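PDB 2QGM: succinoglycan biosynthesis protein from Bacillus cereus ATCC 14579, which is of unproven function but belongs to the erythromycin esterase-like family, and is named for a presumed part in succinoglycan biosynthesis. Local coordinates for residues Glu113-Gly118 / Ala290-Glu295; Gly169-Ala174 / Lys280-Tyr285; Gln177-Lys182 / Lys257-Ala262; Leu119-Tyr124 / Arg133-Leu138. All blocks are in the same frame, centred on the assembly; numbering follows the deposited sequence.

Overall arrangement
Contacts 1 and 2, their centres about 10 Å apart, share helix 276-297, which meets helix 115-127 in contact 1 and the end of edge strand 166-171 in contact 2. Contact 4 uses the later part of helix 115-127, packed on the loop that follows it, while contact 3, its centre about 20 Å from that of the chain, joins helices 177-190 and 253-269. Contacts 2, 3 and 4 are buried and contact 1 partly so. The chemistry differs: two indoles in contact 1, a histidine-carboxylate hydrogen bond beside a leucine-tyrosine pair in contact 2, a threonine methyl on a helix backbone in contact 3, aliphatic groups round a phenylalanine in contact 4. W115 NE1 ties contact 1 to T259 OG1 of contact 3.

Contact 1 of 4, residues Glu113-Gly118 / Ala290-Glu295; sequences EDWGNG and AMWAQE
W115 and W292 reach toward each other from two well-separated helices: the nearest backbone pair, W115 and A290, has CA atoms 11.4 Å apart. In residues 113-118 the chain turns a corner at E113 and enters a helix at W115; residues 290-295 are helical throughout. D114 stands at the N-cap position, but its OD1 accepts from the backbone N of K173 instead of capping the helix. Such a separation can be bridged only by long side chains, and the two indoles do so alone. W115 holds CG anti to its backbone nitrogen (chi1 -178°), which carries the six-membered ring out to the other helix, where W292 points toward it. The result is a T-shaped pair: the outer edge of W115, at CH2, comes over one face of W292, with CH2 of W115 3.9 Å from CZ3 of W292. The six-membered ring centroids are 5.6 Å apart and the planes inclined at 61°, so the edge arrives somewhat tilted. The pyrrole side of W115 is tied down separately, NE1 hydrogen-bonded to OG1 of T259 on helix 253-269, which should limit rotation of the indole. At the corner, the backbone N of D114 donates to OE1 of E113 at 3.0 Å. W255 and F297 also meet W292 edge-to-face, and H289 meets W115. The arrangement is an aromatic cluster between helices, here joining helix 115-127 to helix 276-297 within the erythromycin esterase-like region.

Contact 2 of 4, residues Gly169-Ala174 / Lys280-Tyr285; sequences GLDLKA and KLHEQY
The imidazole of H282 has a carboxylate at each of its two nitrogens. NE2 donates to OD1 of D171 at 2.6 Å, with the acceptor 17° out of the ring plane, and ND1 donates to OE2 of E283 at 2.7 Å, almost exactly in that plane. These two bonds, one at each nitrogen, fix the rotation of the ring. The other flat group, the Y285 ring, has the backbone O of L281 over one face, 3.2 Å above the plane and offset toward the rim. On D171 the histidine bond uses the syn side of OD1, and carboxylate and imidazole are turned 47° from each other. OD1 of D171 is gripped twice, since the backbone N of L172 also donates to it, at 2.8 Å on the anti side; this bond pins the carboxylate against its own chain. Beside the polar pair lies an apolar one, in which CD1 of L172 rests 3.8 Å from CD2 of Y285. With CG beside the backbone N (chi1 -62°), the tyrosine ring is turned toward the strand end, where the leucine methyl meets both CB and CD2 obliquely and the two side chains cross at about a right angle. Behind the histidine, OE1 of E283 bonds H309 ND1 and A324 N. The contact fastens the end of edge strand 166-171 to helix 276-297, with helix 253-269 against L172 and Y285 through K265, and strand 108-111 beside L170 through M111.

Contact 3 of 4, residues Gln177-Lys182 / Lys257-Ala262; sequences QGSFNK and KATASA
T259 carries this helix-to-helix contact, its methyl meeting the backbone of S179; the CA atoms of S179 and T259 are 6.3 Å apart, consistent with the short side chains of the two residues. Along the second helix, A258 comes first and turns its methyl to W115 and W292 rather than to residues 177-182. At T259, CG2 is anti to the backbone nitrogen (chi1 of OG1 -58°), which sends the methyl outward to the facing helix: CG2 lies 3.2 Å from the backbone O of S179, a short packing contact, and 3.8 Å from its CB. The other branch, OG1, has CG of K182 alongside at 3.9 Å, the lysine chain crossing it at about a right angle before bending at chi2 and leading its end away. OG1 is also hydrogen-bonded to the backbone O of W255, one turn earlier in its own helix. Further on, A262 faces W115 and H289. On the first helix, S179 OG is held by OD1 of D176, just before the helix begins. Helices 177-190 and 253-269 thus pack side by side, with W115 and L119 of helix 115-127 against S179 and helix 276-297 touching A258 and A262.

Contact 4 of 4, residues Leu119-Tyr124 / Arg133-Leu138; sequences LKLNEY and REFLKL
F135 anchors the loop after helix 115-127 where it folds back on that helix, a helix-loop packing. K120 lies over one face of its ring by a CH-pi contact: CB stands 3.5 Å from the ring centroid and only 6° off the normal. CD also comes down near the rim, 3.4 Å from CD1 of F135, so the aliphatic part of the lysine runs across the ring while its end leads away. L121 takes the edge, with CD2 in the ring plane and CG 3.7 Å from CB of F135. CB of Y124 makes a looser edge contact at 4.5 Å from CE2 of F135. F135 has CG beside its backbone N (chi1 -43°), and its side chain runs toward the helix, where L121 slides past it in the opposite direction. In the next shell, I149 of helix 143-157 packs on L121, Y124 and L136, and I146 on L136. Y124 OH is hydrogen-bonded to K153 NZ, and the backbone N of K137 to OE2 of E113, which ties the loop to the corner before the helix. Beside the phenylalanine the two leucines cross at about a right angle, the CD1 methyl of L121 meeting the CD2 methyl of L136 at 3.6 Å.

Contact 1 of 4, residues Glu113-Gly118 / Ala290-Glu295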
loop_
_atom_site.group_PDB
_atom_site.type_symbol
_atom_site.label_atom_id
_atom_site.label_comp_id
_atom_site.label_asym_id
_atom_site.label_seq_id
_atom_site.Cartn_x
_atom_site.Cartn_y
_atom_site.Cartn_z
ATOM N N GLU A 113 3.295 -1.970 5.048
ATOM C CA GLU A 113 4.436 -2.521 5.779
ATOM C C GLU A 113 4.060 -2.290 7.241
ATOM O O GLU A 113 3.335 -1.348 7.555
ATOM C CB GLU A 113 5.712 -1.752 5.408
ATOM C CG GLU A 113 6.978 -2.153 6.181
ATOM C CD GLU A 113 7.293 -3.630 6.073
ATOM O OE1 GLU A 113 6.970 -4.393 7.013
ATOM O OE2 GLU A 113 7.870 -4.033 5.045
ATOM N N ASP A 114 4.532 -3.155 8.129
ATOM C CA ASP A 114 4.175 -3.035 9.535
ATOM C C ASP A 114 4.562 -1.719 10.201
ATOM O O ASP A 114 5.619 -1.141 9.930
ATOM C CB ASP A 114 4.732 -4.215 10.337
ATOM C CG ASP A 114 4.190 -5.559 9.853
ATOM O OD1 ASP A 114 3.073 -5.590 9.286
ATOM O OD2 ASP A 114 4.874 -6.588 10.052
ATOM N N TRP A 115 3.675 -1.260 11.078
ATOM C CA TRP A 115 3.845 -0.014 11.821
ATOM C C TRP A 115 5.272 0.152 12.351
ATOM O O TRP A 115 5.934 1.163 12.081
ATOM C CB TRP A 115 2.835 0.022 12.976
ATOM C CG TRP A 115 2.918 1.288 13.767
ATOM C CD1 TRP A 115 3.678 1.515 14.870
ATOM C CD2 TRP A 115 2.296 2.537 13.442
ATOM N NE1 TRP A 115 3.575 2.831 15.255
ATOM C CE2 TRP A 115 2.732 3.482 14.394
ATOM C CE3 TRP A 115 1.411 2.950 12.433
ATOM C CZ2 TRP A 115 2.318 4.825 14.369
ATOM C CZ3 TRP A 115 0.998 4.285 12.406
ATOM C CH2 TRP A 115 1.453 5.204 13.370
ATOM N N GLY A 116 5.747 -0.853 13.083
ATOM C CA GLY A 116 7.090 -0.811 13.644
ATOM C C GLY A 116 8.202 -0.614 12.629
ATOM O O GLY A 116 9.156 0.134 12.871
ATOM N N ASN A 117 8.096 -1.308 11.501
ATOM C CA ASN A 117 9.090 -1.190 10.433
ATOM C C ASN A 117 9.005 0.225 9.891
ATOM O O ASN A 117 10.013 0.821 9.508
ATOM C CB ASN A 117 8.791 -2.189 9.322
ATOM C CG ASN A 117 9.179 -3.604 9.701
ATOM O OD1 ASN A 117 8.709 -4.573 9.106
ATOM N ND2 ASN A 117 10.069 -3.728 10.684
ATOM N N GLY A 118 7.790 0.762 9.876
ATOM C CA GLY A 118 7.589 2.118 9.394
ATOM C C GLY A 118 8.351 3.131 10.225
ATOM O O GLY A 118 8.955 4.051 9.676
ATOM N N ALA A 290 -3.800 5.551 7.135
ATOM C CA ALA A 290 -3.556 6.443 6.004
ATOM C C ALA A 290 -4.145 7.830 6.273
ATOM O O ALA A 290 -3.503 8.852 6.011
ATOM C CB ALA A 290 -4.157 5.858 4.751
HETATM N N MSE A 291 -5.369 7.856 6.795
HETATM C CA MSE A 291 -6.036 9.110 7.109
HETATM C C MSE A 291 -5.412 9.783 8.319
HETATM O O MSE A 291 -5.399 11.005 8.409
HETATM C CB MSE A 291 -7.535 8.865 7.311
HETATM C CG MSE A 291 -8.203 8.557 5.974
HETATM SE SE MSE A 291 -10.112 8.255 6.010
HETATM C CE MSE A 291 -10.682 9.992 6.654
ATOM N N TRP A 292 -4.881 8.994 9.247
ATOM C CA TRP A 292 -4.237 9.584 10.409
ATOM C C TRP A 292 -3.022 10.386 9.929
ATOM O O TRP A 292 -2.735 11.465 10.431
ATOM C CB TRP A 292 -3.774 8.505 11.392
ATOM C CG TRP A 292 -2.799 9.029 12.400
ATOM C CD1 TRP A 292 -3.086 9.697 13.557
ATOM C CD2 TRP A 292 -1.374 8.979 12.305
ATOM N NE1 TRP A 292 -1.922 10.066 14.189
ATOM C CE2 TRP A 292 -0.850 9.638 13.437
ATOM C CE3 TRP A 292 -0.479 8.441 11.368
ATOM C CZ2 TRP A 292 0.525 9.780 13.661
ATOM C CZ3 TRP A 292 0.888 8.578 11.588
ATOM C CH2 TRP A 292 1.375 9.244 12.728
ATOM N N ALA A 293 -2.314 9.848 8.943
ATOM C CA ALA A 293 -1.138 10.514 8.424
ATOM C C ALA A 293 -1.495 11.858 7.797
ATOM O O ALA A 293 -0.803 12.859 8.009
ATOM C CB ALA A 293 -0.446 9.631 7.398
ATOM N N GLN A 294 -2.572 11.873 7.021
ATOM C CA GLN A 294 -3.010 13.089 6.347
ATOM C C GLN A 294 -3.455 14.156 7.338
ATOM O O GLN A 294 -3.050 15.311 7.242
ATOM C CB GLN A 294 -4.166 12.777 5.400
ATOM C CG GLN A 294 -4.744 13.992 4.693
ATOM C CD GLN A 294 -3.724 14.725 3.843
ATOM O OE1 GLN A 294 -2.850 14.114 3.224
ATOM N NE2 GLN A 294 -3.837 16.045 3.802
ATOM N N GLU A 295 -4.283 13.767 8.300
ATOM C CA GLU A 295 -4.783 14.732 9.267
ATOM C C GLU A 295 -3.731 15.231 10.246
ATOM O O GLU A 295 -3.855 16.325 10.790
ATOM C CB GLU A 295 -5.965 14.152 10.047
ATOM C CG GLU A 295 -5.651 12.922 10.864
ATOM C CD GLU A 295 -6.841 12.448 11.689
ATOM O OE1 GLU A 295 -7.184 13.120 12.687
ATOM O OE2 GLU A 295 -7.436 11.412 11.326
#

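Contact 2 of 4, residues Gly169-Ala174 / Lys280-Tyr285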
loop_
_atom_site.group_PDB
_atom_site.type_symbol
_atom_site.label_atom_id
_atom_site.label_comp_id
_atom_site.label_asym_id
_atom_site.label_seq_id
_atom_site.Cartn_x
_atom_site.Cartn_y
_atom_site.Cartn_z
ATOM N N GLY A 169 4.151 3.199 8.303
ATOM C CA GLY A 169 3.915 1.776 8.100
ATOM C C GLY A 169 2.467 1.529 8.489
ATOM O O GLY A 169 2.123 1.566 9.669
ATOM N N LEU A 170 1.616 1.290 7.497
ATOM C CA LEU A 170 0.182 1.095 7.722
ATOM C C LEU A 170 -0.245 -0.208 8.374
ATOM O O LEU A 170 -1.242 -0.240 9.101
ATOM C CB LEU A 170 -0.565 1.174 6.392
ATOM C CG LEU A 170 -0.463 2.418 5.515
ATOM C CD1 LEU A 170 -1.106 2.111 4.167
ATOM C CD2 LEU A 170 -1.143 3.593 6.190
ATOM N N ASP A 171 0.498 -1.270 8.088
ATOM C CA ASP A 171 0.166 -2.614 8.552
ATOM C C ASP A 171 0.350 -2.977 10.012
ATOM O O ASP A 171 1.073 -2.321 10.772
ATOM C CB ASP A 171 0.888 -3.655 7.690
ATOM C CG ASP A 171 -0.058 -4.714 7.135
ATOM O OD1 ASP A 171 -1.037 -5.058 7.827
ATOM O OD2 ASP A 171 0.187 -5.208 6.015
ATOM N N LEU A 172 -0.325 -4.065 10.374
ATOM C CA LEU A 172 -0.332 -4.593 11.731
ATOM C C LEU A 172 -0.162 -6.113 11.745
ATOM O O LEU A 172 -0.875 -6.811 12.465
ATOM C CB LEU A 172 -1.662 -4.236 12.403
ATOM C CG LEU A 172 -1.982 -2.760 12.667
ATOM C CD1 LEU A 172 -3.417 -2.604 13.178
ATOM C CD2 LEU A 172 -0.997 -2.226 13.693
ATOM N N LYS A 173 0.771 -6.636 10.958
ATOM C CA LYS A 173 0.975 -8.081 10.941
ATOM C C LYS A 173 1.905 -8.518 12.069
ATOM O O LYS A 173 2.108 -9.711 12.292
ATOM C CB LYS A 173 1.521 -8.524 9.587
ATOM C CG LYS A 173 0.577 -8.199 8.444
ATOM C CD LYS A 173 1.023 -8.823 7.145
ATOM C CE LYS A 173 2.376 -8.297 6.724
ATOM N NZ LYS A 173 2.743 -8.798 5.371
ATOM N N ALA A 174 2.436 -7.535 12.793
ATOM C CA ALA A 174 3.332 -7.771 13.917
ATOM C C ALA A 174 3.625 -6.455 14.639
ATOM O O ALA A 174 3.530 -5.377 14.048
ATOM C CB ALA A 174 4.643 -8.383 13.428
ATOM N N LYS A 280 -11.897 -7.576 7.894
ATOM C CA LYS A 280 -12.555 -6.278 7.845
ATOM C C LYS A 280 -11.853 -5.278 8.767
ATOM O O LYS A 280 -11.622 -4.140 8.385
ATOM C CB LYS A 280 -14.025 -6.406 8.240
ATOM C CG LYS A 280 -14.793 -5.100 8.124
ATOM C CD LYS A 280 -16.189 -5.239 8.705
ATOM C CE LYS A 280 -17.031 -4.019 8.384
ATOM N NZ LYS A 280 -17.263 -3.896 6.917
ATOM N N LEU A 281 -11.516 -5.704 9.980
ATOM C CA LEU A 281 -10.831 -4.809 10.907
ATOM C C LEU A 281 -9.454 -4.446 10.364
ATOM O O LEU A 281 -9.035 -3.290 10.422
ATOM C CB LEU A 281 -10.706 -5.452 12.292
ATOM C CG LEU A 281 -11.994 -5.521 13.125
ATOM C CD1 LEU A 281 -11.779 -6.443 14.310
ATOM C CD2 LEU A 281 -12.412 -4.127 13.596
ATOM N N HIS A 282 -8.746 -5.430 9.825
ATOM C CA HIS A 282 -7.427 -5.171 9.269
ATOM C C HIS A 282 -7.473 -4.080 8.196
ATOM O O HIS A 282 -6.657 -3.149 8.215
ATOM C CB HIS A 282 -6.839 -6.452 8.675
ATOM C CG HIS A 282 -5.521 -6.246 7.993
ATOM N ND1 HIS A 282 -5.415 -6.012 6.640
ATOM C CD2 HIS A 282 -4.260 -6.219 8.486
ATOM C CE1 HIS A 282 -4.138 -5.852 6.326
ATOM N NE2 HIS A 282 -3.420 -5.973 7.425
ATOM N N GLU A 283 -8.421 -4.191 7.266
ATOM C CA GLU A 283 -8.538 -3.202 6.185
ATOM C C GLU A 283 -8.976 -1.845 6.736
ATOM O O GLU A 283 -8.529 -0.792 6.272
ATOM C CB GLU A 283 -9.520 -3.699 5.117
ATOM C CG GLU A 283 -9.102 -5.006 4.439
ATOM C CD GLU A 283 -7.696 -4.953 3.842
ATOM O OE1 GLU A 283 -7.457 -4.161 2.903
ATOM O OE2 GLU A 283 -6.831 -5.713 4.316
ATOM N N GLN A 284 -9.850 -1.885 7.733
ATOM C CA GLN A 284 -10.344 -0.686 8.385
ATOM C C GLN A 284 -9.136 0.092 8.939
ATOM O O GLN A 284 -8.999 1.293 8.710
ATOM C CB GLN A 284 -11.281 -1.108 9.516
ATOM C CG GLN A 284 -12.208 -0.061 10.079
ATOM C CD GLN A 284 -13.289 -0.719 10.921
ATOM O OE1 GLN A 284 -14.009 -1.599 10.436
ATOM N NE2 GLN A 284 -13.404 -0.308 12.182
ATOM N N TYR A 285 -8.255 -0.612 9.643
ATOM C CA TYR A 285 -7.081 0.007 10.230
ATOM C C TYR A 285 -6.068 0.507 9.206
ATOM O O TYR A 285 -5.386 1.507 9.445
ATOM C CB TYR A 285 -6.428 -0.954 11.230
ATOM C CG TYR A 285 -7.353 -1.283 12.385
ATOM C CD1 TYR A 285 -8.328 -0.373 12.794
ATOM C CD2 TYR A 285 -7.243 -2.481 13.083
ATOM C CE1 TYR A 285 -9.173 -0.650 13.873
ATOM C CE2 TYR A 285 -8.082 -2.769 14.163
ATOM C CZ TYR A 285 -9.043 -1.847 14.553
ATOM O OH TYR A 285 -9.868 -2.111 15.629
#

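Contact 3 of 4, residues Gln177-Lys182 / Lys257-Ala262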
loop_
_atom_site.group_PDB
_atom_site.type_symbol
_atom_site.label_atom_id
_atom_site.label_comp_id
_atom_site.label_asym_id
_atom_site.label_seq_id
_atom_site.Cartn_x
_atom_site.Cartn_y
_atom_site.Cartn_z
ATOM N N GLN A 177 9.437 -4.783 19.191
ATOM C CA GLN A 177 9.807 -4.209 20.481
ATOM C C GLN A 177 9.980 -2.696 20.339
ATOM O O GLN A 177 9.710 -1.937 21.272
ATOM C CB GLN A 177 11.107 -4.851 20.975
ATOM C CG GLN A 177 11.538 -4.440 22.372
ATOM C CD GLN A 177 10.489 -4.740 23.425
ATOM O OE1 GLN A 177 9.902 -5.822 23.443
ATOM N NE2 GLN A 177 10.241 -3.777 24.308
ATOM N N GLY A 178 10.433 -2.270 19.166
ATOM C CA GLY A 178 10.623 -0.852 18.917
ATOM C C GLY A 178 9.335 -0.066 19.117
ATOM O O GLY A 178 9.369 1.076 19.570
ATOM N N SER A 179 8.200 -0.673 18.781
ATOM C CA SER A 179 6.906 -0.007 18.943
ATOM C C SER A 179 6.569 0.206 20.415
ATOM O O SER A 179 6.189 1.296 20.820
ATOM C CB SER A 179 5.789 -0.814 18.265
ATOM O OG SER A 179 5.940 -0.809 16.851
ATOM N N PHE A 180 6.698 -0.842 21.216
ATOM C CA PHE A 180 6.411 -0.720 22.638
ATOM C C PHE A 180 7.349 0.289 23.289
ATOM O O PHE A 180 6.938 1.074 24.149
ATOM C CB PHE A 180 6.544 -2.084 23.304
ATOM C CG PHE A 180 5.454 -3.035 22.922
ATOM C CD1 PHE A 180 4.192 -2.940 23.508
ATOM C CD2 PHE A 180 5.674 -4.010 21.953
ATOM C CE1 PHE A 180 3.168 -3.802 23.132
ATOM C CE2 PHE A 180 4.654 -4.875 21.569
ATOM C CZ PHE A 180 3.395 -4.774 22.159
ATOM N N ASN A 181 8.612 0.267 22.876
ATOM C CA ASN A 181 9.613 1.190 23.403
ATOM C C ASN A 181 9.340 2.630 22.976
ATOM O O ASN A 181 9.636 3.567 23.713
ATOM C CB ASN A 181 11.011 0.758 22.952
ATOM C CG ASN A 181 11.632 -0.268 23.880
ATOM O OD1 ASN A 181 10.948 -1.147 24.396
ATOM N ND2 ASN A 181 12.942 -0.160 24.092
ATOM N N LYS A 182 8.770 2.809 21.792
ATOM C CA LYS A 182 8.458 4.149 21.320
ATOM C C LYS A 182 7.529 4.800 22.348
ATOM O O LYS A 182 7.721 5.956 22.743
ATOM C CB LYS A 182 7.755 4.085 19.964
ATOM C CG LYS A 182 7.641 5.431 19.273
ATOM C CD LYS A 182 8.995 5.844 18.717
ATOM C CE LYS A 182 8.921 7.172 17.986
ATOM N NZ LYS A 182 10.255 7.566 17.447
ATOM N N LYS A 257 1.573 8.468 20.809
ATOM C CA LYS A 257 0.128 8.277 20.857
ATOM C C LYS A 257 -0.319 7.361 19.715
ATOM O O LYS A 257 -1.114 6.437 19.913
ATOM C CB LYS A 257 -0.593 9.626 20.736
ATOM C CG LYS A 257 -2.113 9.517 20.615
ATOM C CD LYS A 257 -2.775 10.895 20.465
ATOM C CE LYS A 257 -4.297 10.764 20.443
ATOM N NZ LYS A 257 -5.002 12.080 20.352
ATOM N N ALA A 258 0.206 7.615 18.521
ATOM C CA ALA A 258 -0.148 6.831 17.339
ATOM C C ALA A 258 0.244 5.373 17.488
ATOM O O ALA A 258 -0.502 4.482 17.081
ATOM C CB ALA A 258 0.516 7.420 16.100
ATOM N N THR A 259 1.420 5.134 18.062
ATOM C CA THR A 259 1.895 3.775 18.276
ATOM C C THR A 259 1.022 3.066 19.308
ATOM O O THR A 259 0.670 1.901 19.131
ATOM C CB THR A 259 3.355 3.774 18.749
ATOM O OG1 THR A 259 4.162 4.445 17.774
ATOM C CG2 THR A 259 3.860 2.348 18.921
ATOM N N ALA A 260 0.674 3.758 20.389
ATOM C CA ALA A 260 -0.176 3.146 21.412
ATOM C C ALA A 260 -1.504 2.742 20.776
ATOM O O ALA A 260 -2.089 1.707 21.119
ATOM C CB ALA A 260 -0.420 4.117 22.558
ATOM N N SER A 261 -1.976 3.566 19.846
ATOM C CA SER A 261 -3.213 3.280 19.140
ATOM C C SER A 261 -3.030 2.090 18.201
ATOM O O SER A 261 -3.954 1.307 18.010
ATOM C CB SER A 261 -3.683 4.512 18.344
ATOM O OG SER A 261 -4.312 5.464 19.181
ATOM N N ALA A 262 -1.842 1.947 17.613
ATOM C CA ALA A 262 -1.591 0.828 16.706
ATOM C C ALA A 262 -1.583 -0.476 17.497
ATOM O O ALA A 262 -2.000 -1.527 17.006
ATOM C CB ALA A 262 -0.263 1.023 15.984
#

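Contact 4 of 4, residues Leu119-Tyr124 / Arg133-Leu138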
loop_
_atom_site.group_PDB
_atom_site.type_symbol
_atom_site.label_atom_id
_atom_site.label_comp_id
_atom_site.label_asym_id
_atom_site.label_seq_id
_atom_site.Cartn_x
_atom_site.Cartn_y
_atom_site.Cartn_z
ATOM N N LEU A 119 8.317 2.965 11.549
ATOM C CA LEU A 119 9.010 3.856 12.479
ATOM C C LEU A 119 10.511 3.888 12.160
ATOM O O LEU A 119 11.130 4.949 12.170
ATOM C CB LEU A 119 8.803 3.376 13.930
ATOM C CG LEU A 119 7.371 3.353 14.488
ATOM C CD1 LEU A 119 7.370 2.866 15.942
ATOM C CD2 LEU A 119 6.766 4.749 14.409
ATOM N N LYS A 120 11.081 2.721 11.862
ATOM C CA LYS A 120 12.498 2.616 11.551
ATOM C C LYS A 120 12.811 3.172 10.171
ATOM O O LYS A 120 13.861 3.787 9.970
ATOM C CB LYS A 120 12.967 1.157 11.641
ATOM C CG LYS A 120 12.718 0.503 12.994
ATOM C CD LYS A 120 13.108 -0.970 12.981
ATOM C CE LYS A 120 12.617 -1.702 14.230
ATOM N NZ LYS A 120 13.067 -1.048 15.491
ATOM N N LEU A 121 11.917 2.951 9.215
ATOM C CA LEU A 121 12.141 3.469 7.865
ATOM C C LEU A 121 12.012 4.983 7.893
ATOM O O LEU A 121 12.734 5.686 7.180
ATOM C CB LEU A 121 11.137 2.862 6.879
ATOM C CG LEU A 121 11.550 1.457 6.428
ATOM C CD1 LEU A 121 10.352 0.696 5.874
ATOM C CD2 LEU A 121 12.658 1.573 5.396
ATOM N N ASN A 122 11.106 5.492 8.723
ATOM C CA ASN A 122 10.944 6.935 8.795
ATOM C C ASN A 122 12.199 7.523 9.418
ATOM O O ASN A 122 12.698 8.545 8.965
ATOM C CB ASN A 122 9.706 7.335 9.604
ATOM C CG ASN A 122 9.273 8.765 9.320
ATOM O OD1 ASN A 122 9.517 9.290 8.232
ATOM N ND2 ASN A 122 8.616 9.395 10.289
ATOM N N GLU A 123 12.733 6.865 10.442
ATOM C CA GLU A 123 13.950 7.362 11.074
ATOM C C GLU A 123 15.070 7.356 10.040
ATOM O O GLU A 123 15.893 8.271 10.004
ATOM C CB GLU A 123 14.339 6.485 12.267
ATOM C CG GLU A 123 15.519 7.029 13.058
ATOM C CD GLU A 123 15.845 6.189 14.277
ATOM O OE1 GLU A 123 14.900 5.793 14.991
ATOM O OE2 GLU A 123 17.044 5.920 14.521
ATOM N N TYR A 124 15.094 6.330 9.194
ATOM C CA TYR A 124 16.110 6.237 8.151
ATOM C C TYR A 124 16.034 7.410 7.174
ATOM O O TYR A 124 17.056 8.032 6.854
ATOM C CB TYR A 124 15.967 4.948 7.340
ATOM C CG TYR A 124 17.024 4.850 6.260
ATOM C CD1 TYR A 124 18.339 4.548 6.582
ATOM C CD2 TYR A 124 16.728 5.155 4.930
ATOM C CE1 TYR A 124 19.338 4.550 5.619
ATOM C CE2 TYR A 124 17.728 5.168 3.953
ATOM C CZ TYR A 124 19.036 4.860 4.310
ATOM O OH TYR A 124 20.051 4.852 3.376
ATOM N N ARG A 133 17.164 -2.401 4.381
ATOM C CA ARG A 133 17.049 -3.824 4.050
ATOM C C ARG A 133 16.495 -4.643 5.216
ATOM O O ARG A 133 15.802 -5.640 5.022
ATOM C CB ARG A 133 18.421 -4.377 3.658
ATOM C CG ARG A 133 18.463 -5.880 3.435
ATOM C CD ARG A 133 19.866 -6.340 3.057
ATOM N NE ARG A 133 19.908 -7.756 2.688
ATOM C CZ ARG A 133 19.718 -8.763 3.537
ATOM N NH1 ARG A 133 19.474 -8.520 4.820
ATOM N NH2 ARG A 133 19.768 -10.016 3.101
ATOM N N GLU A 134 16.809 -4.207 6.430
ATOM C CA GLU A 134 16.371 -4.879 7.648
ATOM C C GLU A 134 14.963 -4.492 8.095
ATOM O O GLU A 134 14.381 -5.168 8.943
ATOM C CB GLU A 134 17.373 -4.586 8.775
ATOM C CG GLU A 134 18.727 -5.265 8.597
ATOM C CD GLU A 134 19.782 -4.744 9.557
ATOM O OE1 GLU A 134 19.426 -4.385 10.697
ATOM O OE2 GLU A 134 20.972 -4.709 9.174
ATOM N N PHE A 135 14.406 -3.424 7.524
ATOM C CA PHE A 135 13.066 -2.987 7.926
ATOM C C PHE A 135 11.945 -3.367 6.961
ATOM O O PHE A 135 10.774 -3.128 7.245
ATOM C CB PHE A 135 13.030 -1.465 8.118
ATOM C CG PHE A 135 14.215 -0.905 8.854
ATOM C CD1 PHE A 135 14.713 -1.525 10.003
ATOM C CD2 PHE A 135 14.805 0.278 8.421
ATOM C CE1 PHE A 135 15.785 -0.967 10.706
ATOM C CE2 PHE A 135 15.871 0.842 9.113
ATOM C CZ PHE A 135 16.368 0.225 10.260
ATOM N N LEU A 136 12.305 -3.950 5.824
ATOM C CA LEU A 136 11.324 -4.358 4.821
ATOM C C LEU A 136 11.140 -5.873 4.867
ATOM O O LEU A 136 12.096 -6.623 4.677
ATOM C CB LEU A 136 11.798 -3.935 3.432
ATOM C CG LEU A 136 12.016 -2.433 3.239
ATOM C CD1 LEU A 136 12.818 -2.186 1.977
ATOM C CD2 LEU A 136 10.668 -1.723 3.186
ATOM N N LYS A 137 9.917 -6.327 5.119
ATOM C CA LYS A 137 9.668 -7.758 5.191
ATOM C C LYS A 137 9.773 -8.407 3.814
ATOM O O LYS A 137 9.438 -7.793 2.804
ATOM C CB LYS A 137 8.309 -8.013 5.827
ATOM C CG LYS A 137 8.170 -7.401 7.225
ATOM C CD LYS A 137 9.282 -7.838 8.196
ATOM C CE LYS A 137 10.475 -6.892 8.192
ATOM N NZ LYS A 137 11.461 -7.223 9.262
ATOM N N LEU A 138 10.235 -9.655 3.789
ATOM C CA LEU A 138 10.464 -10.386 2.542
ATOM C C LEU A 138 9.608 -10.077 1.324
ATOM O O LEU A 138 8.399 -9.880 1.403
ATOM C CB LEU A 138 10.476 -11.891 2.803
ATOM C CG LEU A 138 11.848 -12.416 3.252
ATOM C CD1 LEU A 138 11.797 -13.926 3.414
ATOM C CD2 LEU A 138 12.903 -12.025 2.223
#